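Long-range contact in cyanate lyase C-terminal domain-containing protein (Tetranychus urticae, PDB 5UK3), which probably catalyses the bicarbonate-dependent breakdown of cyanate to ammonia and carbon dioxide, as a cyanase that assembles from ten copies of the chain: residues F120-D133 with I143-K155. Residues are numbered along the deposited sequence; the frame is centred on the assembly and turned at random.
Sequences FGDGIMSAIDCKID and ILRIDGKFLPYYK
Over one face of the Phe-150 ring sits CB of Phe-120, 3.5 Å from the ring centroid and almost on its normal, while the Phe-120 ring slides past in the opposite direction with its plane turned by 32°. With CG anti to the backbone N (chi1 177°), Phe-150 also meets Gly-123, whose CA lies 3.6 Å from Phe-150 CE1; a side chain there would collide with this ring. Replacing Phe-150 by alanine would remove the ring under Phe-120 CB and probably open a gap between strand 141-152 and the side chains of Phe-120 and Ile-116. At the edge of the Tyr-153 ring, in its plane, lies Asp-122 O, which accepts from Tyr-153 N (3.0 Å); Asp-122 OD1 approaches Tyr-153 CD2 obliquely, and Arg-87 of a third subunit forms a salt bridge with Asp-122 OD2 and a cation-pi contact with the Tyr-153 ring. These contacts begin an antiparallel beta hairpin of the cyanase C-terminal domain. Its first strand breaks at Ala-127 to Asp-129, where Ser-126 OG accepts from Ile-128 N in an ST turn. Pairing nevertheless spans the corner: Ser-126 N reaches Lys-149 O at 2.8 Å, and Lys-149 N bonds to Asp-129 O. Ile-146 CG2 packs against Cys-130 SG (3.6 Å) from beyond the corner and Met-125 CE (3.8 Å) from before it. Residues 143-149 also pair with a strand of a second subunit, whose Arg-141 bridges Asp-129 and Asp-147.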
# COMPACT_ATOMS: atom_id res chain seq x y z
N PHE I 120 -28.78 -3.93 19.74
CA PHE I 120 -27.93 -4.18 20.92
C PHE I 120 -27.36 -2.94 21.62
O PHE I 120 -27.14 -2.96 22.83
CB PHE I 120 -26.73 -5.02 20.54
CG PHE I 120 -27.07 -6.38 20.03
CD1 PHE I 120 -27.42 -6.56 18.70
CD2 PHE I 120 -27.02 -7.49 20.86
CE1 PHE I 120 -27.73 -7.82 18.22
CE2 PHE I 120 -27.32 -8.75 20.37
CZ PHE I 120 -27.66 -8.92 19.05
N GLY I 121 -27.10 -1.88 20.88
CA GLY I 121 -26.54 -0.66 21.42
C GLY I 121 -25.17 -0.42 20.84
O GLY I 121 -24.76 -1.07 19.89
N ASP I 122 -24.46 0.53 21.42
CA ASP I 122 -23.16 0.88 20.97
C ASP I 122 -22.14 -0.11 21.47
O ASP I 122 -21.68 -0.07 22.61
CB ASP I 122 -22.81 2.25 21.48
CG ASP I 122 -21.44 2.69 21.05
OD1 ASP I 122 -20.90 2.16 20.03
OD2 ASP I 122 -20.90 3.64 21.70
N GLY I 123 -21.76 -1.02 20.59
CA GLY I 123 -20.73 -1.98 20.90
C GLY I 123 -20.27 -2.70 19.64
O GLY I 123 -20.38 -2.17 18.53
N ILE I 124 -19.77 -3.91 19.85
CA ILE I 124 -19.33 -4.78 18.81
C ILE I 124 -19.68 -6.23 19.10
O ILE I 124 -20.02 -6.57 20.22
CB ILE I 124 -17.82 -4.76 18.72
CG1 ILE I 124 -17.20 -5.24 20.01
CG2 ILE I 124 -17.36 -3.35 18.38
CD1 ILE I 124 -15.83 -5.73 19.80
N MET I 125 -19.55 -7.06 18.08
CA MET I 125 -19.66 -8.48 18.24
C MET I 125 -18.27 -9.06 18.27
O MET I 125 -17.51 -8.81 17.34
CB MET I 125 -20.43 -9.09 17.08
CG MET I 125 -20.64 -10.58 17.27
SD MET I 125 -21.01 -11.44 15.75
CE MET I 125 -19.29 -11.79 15.28
N SER I 126 -17.94 -9.80 19.33
CA SER I 126 -16.62 -10.31 19.54
C SER I 126 -16.28 -11.39 18.53
O SER I 126 -17.14 -12.18 18.15
CB SER I 126 -16.50 -10.90 20.93
OG SER I 126 -15.12 -11.07 21.29
N ALA I 127 -15.00 -11.42 18.11
CA ALA I 127 -14.42 -12.51 17.26
C ALA I 127 -13.65 -13.53 18.11
O ALA I 127 -13.20 -14.55 17.59
CB ALA I 127 -13.50 -11.92 16.20
N ILE I 128 -13.61 -13.29 19.41
CA ILE I 128 -12.88 -14.11 20.34
C ILE I 128 -13.83 -15.11 21.00
O ILE I 128 -13.61 -16.32 20.92
CB ILE I 128 -12.20 -13.22 21.37
CG1 ILE I 128 -11.39 -12.14 20.66
CG2 ILE I 128 -11.34 -14.03 22.30
CD1 ILE I 128 -10.34 -12.64 19.70
N ASP I 129 -14.88 -14.61 21.63
CA ASP I 129 -15.95 -15.46 22.15
C ASP I 129 -17.00 -15.61 21.05
O ASP I 129 -17.97 -14.86 20.98
CB ASP I 129 -16.56 -14.84 23.42
CG ASP I 129 -17.63 -15.73 24.09
OD1 ASP I 129 -17.90 -16.83 23.58
OD2 ASP I 129 -18.20 -15.30 25.12
N CYS I 130 -16.81 -16.61 20.22
CA CYS I 130 -17.55 -16.71 18.98
C CYS I 130 -17.66 -18.16 18.51
O CYS I 130 -16.64 -18.84 18.45
CB CYS I 130 -16.82 -15.87 17.94
SG CYS I 130 -17.86 -15.39 16.57
N LYS I 131 -18.86 -18.62 18.19
CA LYS I 131 -19.08 -19.98 17.72
C LYS I 131 -19.54 -19.95 16.29
O LYS I 131 -20.68 -19.59 16.01
CB LYS I 131 -20.15 -20.71 18.53
CG LYS I 131 -19.87 -20.83 19.99
CD LYS I 131 -21.08 -21.35 20.77
CE LYS I 131 -20.85 -21.24 22.29
NZ LYS I 131 -21.79 -20.30 23.00
N ILE I 132 -18.68 -20.39 15.38
CA ILE I 132 -19.06 -20.54 13.99
C ILE I 132 -19.64 -21.92 13.82
O ILE I 132 -19.28 -22.85 14.50
CB ILE I 132 -17.87 -20.44 13.02
CG1 ILE I 132 -16.86 -19.34 13.39
CG2 ILE I 132 -18.36 -20.23 11.58
CD1 ILE I 132 -17.48 -18.00 13.51
N ASP I 133 -20.58 -22.04 12.89
CA ASP I 133 -21.15 -23.30 12.49
C ASP I 133 -21.38 -23.25 11.00
O ASP I 133 -21.73 -22.17 10.48
CB ASP I 133 -22.45 -23.46 13.22
CG ASP I 133 -23.13 -24.75 12.90
OD1 ASP I 133 -22.54 -25.82 13.26
OD2 ASP I 133 -24.25 -24.72 12.30
N ILE I 143 -24.70 -22.68 4.62
CA ILE I 143 -25.31 -21.95 5.70
C ILE I 143 -24.35 -21.79 6.82
O ILE I 143 -23.95 -22.74 7.46
CB ILE I 143 -26.59 -22.66 6.15
CG1 ILE I 143 -27.58 -22.45 5.01
CG2 ILE I 143 -27.11 -22.09 7.46
CD1 ILE I 143 -28.89 -23.11 5.14
N LEU I 144 -24.00 -20.55 7.04
CA LEU I 144 -22.93 -20.18 7.91
C LEU I 144 -23.56 -19.43 9.06
O LEU I 144 -24.16 -18.40 8.83
CB LEU I 144 -21.95 -19.32 7.11
CG LEU I 144 -20.75 -18.70 7.82
CD1 LEU I 144 -19.91 -19.85 8.31
CD2 LEU I 144 -19.84 -17.79 7.00
N ARG I 145 -23.47 -19.95 10.27
CA ARG I 145 -24.07 -19.31 11.44
C ARG I 145 -22.99 -18.87 12.39
O ARG I 145 -22.17 -19.65 12.79
CB ARG I 145 -24.98 -20.30 12.14
CG ARG I 145 -25.63 -19.82 13.41
CD ARG I 145 -26.58 -20.90 13.94
NE ARG I 145 -27.51 -20.43 14.98
CZ ARG I 145 -27.20 -20.18 16.25
NH1 ARG I 145 -25.95 -20.35 16.71
NH2 ARG I 145 -28.13 -19.76 17.08
N ILE I 146 -22.98 -17.60 12.73
CA ILE I 146 -21.97 -17.02 13.60
C ILE I 146 -22.65 -16.54 14.88
O ILE I 146 -23.61 -15.79 14.79
CB ILE I 146 -21.25 -15.85 12.90
CG1 ILE I 146 -20.57 -16.35 11.62
CG2 ILE I 146 -20.22 -15.23 13.84
CD1 ILE I 146 -19.96 -15.26 10.77
N ASP I 147 -22.13 -16.92 16.04
CA ASP I 147 -22.79 -16.65 17.34
C ASP I 147 -21.77 -16.02 18.29
O ASP I 147 -20.97 -16.71 18.90
CB ASP I 147 -23.35 -17.97 17.89
CG ASP I 147 -23.90 -17.85 19.32
OD1 ASP I 147 -23.85 -16.74 19.90
OD2 ASP I 147 -24.35 -18.90 19.89
N GLY I 148 -21.83 -14.70 18.43
CA GLY I 148 -20.81 -13.95 19.13
C GLY I 148 -21.33 -13.18 20.31
O GLY I 148 -22.48 -12.80 20.34
N LYS I 149 -20.46 -12.91 21.28
CA LYS I 149 -20.82 -12.08 22.39
C LYS I 149 -20.86 -10.64 21.91
O LYS I 149 -19.97 -10.18 21.21
CB LYS I 149 -19.80 -12.23 23.54
CG LYS I 149 -20.08 -11.30 24.71
CD LYS I 149 -19.45 -11.76 26.02
CE LYS I 149 -20.42 -11.53 27.20
NZ LYS I 149 -19.83 -12.05 28.49
N PHE I 150 -21.87 -9.91 22.36
CA PHE I 150 -21.93 -8.50 22.21
C PHE I 150 -21.19 -7.85 23.38
O PHE I 150 -21.49 -8.14 24.53
CB PHE I 150 -23.38 -8.03 22.21
CG PHE I 150 -23.53 -6.55 22.11
CD1 PHE I 150 -23.22 -5.90 20.92
CD2 PHE I 150 -23.90 -5.82 23.23
CE1 PHE I 150 -23.29 -4.55 20.83
CE2 PHE I 150 -23.98 -4.47 23.15
CZ PHE I 150 -23.68 -3.82 21.94
N LEU I 151 -20.24 -6.96 23.08
CA LEU I 151 -19.51 -6.22 24.10
C LEU I 151 -19.86 -4.76 23.94
O LEU I 151 -19.53 -4.17 22.93
CB LEU I 151 -18.01 -6.29 23.91
CG LEU I 151 -17.32 -7.61 24.05
CD1 LEU I 151 -15.83 -7.59 23.69
CD2 LEU I 151 -17.54 -8.20 25.45
N PRO I 152 -20.47 -4.16 24.95
CA PRO I 152 -20.73 -2.74 24.81
C PRO I 152 -19.48 -1.92 25.11
O PRO I 152 -18.66 -2.32 25.92
CB PRO I 152 -21.81 -2.50 25.85
CG PRO I 152 -21.57 -3.53 26.89
CD PRO I 152 -20.97 -4.72 26.22
N TYR I 153 -19.36 -0.77 24.45
CA TYR I 153 -18.30 0.17 24.75
C TYR I 153 -18.40 0.71 26.18
O TYR I 153 -19.49 0.91 26.71
CB TYR I 153 -18.34 1.36 23.81
CG TYR I 153 -17.54 1.18 22.58
CD1 TYR I 153 -16.18 1.43 22.58
CD2 TYR I 153 -18.14 0.76 21.41
CE1 TYR I 153 -15.42 1.27 21.44
CE2 TYR I 153 -17.39 0.55 20.27
CZ TYR I 153 -16.04 0.83 20.29
OH TYR I 153 -15.31 0.67 19.17
N TYR I 154 -17.24 0.97 26.77
CA TYR I 154 -17.11 1.61 28.08
C TYR I 154 -17.80 2.97 28.02
O TYR I 154 -17.68 3.70 27.03
CB TYR I 154 -15.63 1.74 28.43
CG TYR I 154 -15.31 2.55 29.63
CD1 TYR I 154 -15.78 2.19 30.86
CD2 TYR I 154 -14.49 3.67 29.54
CE1 TYR I 154 -15.47 2.94 31.98
CE2 TYR I 154 -14.17 4.43 30.66
CZ TYR I 154 -14.68 4.06 31.87
OH TYR I 154 -14.38 4.80 32.97
N LYS I 155 -18.59 3.26 29.04
CA LYS I 155 -19.50 4.43 29.03
C LYS I 155 -19.04 5.50 30.04
O LYS I 155 -19.78 6.43 30.35
CB LYS I 155 -20.95 3.97 29.24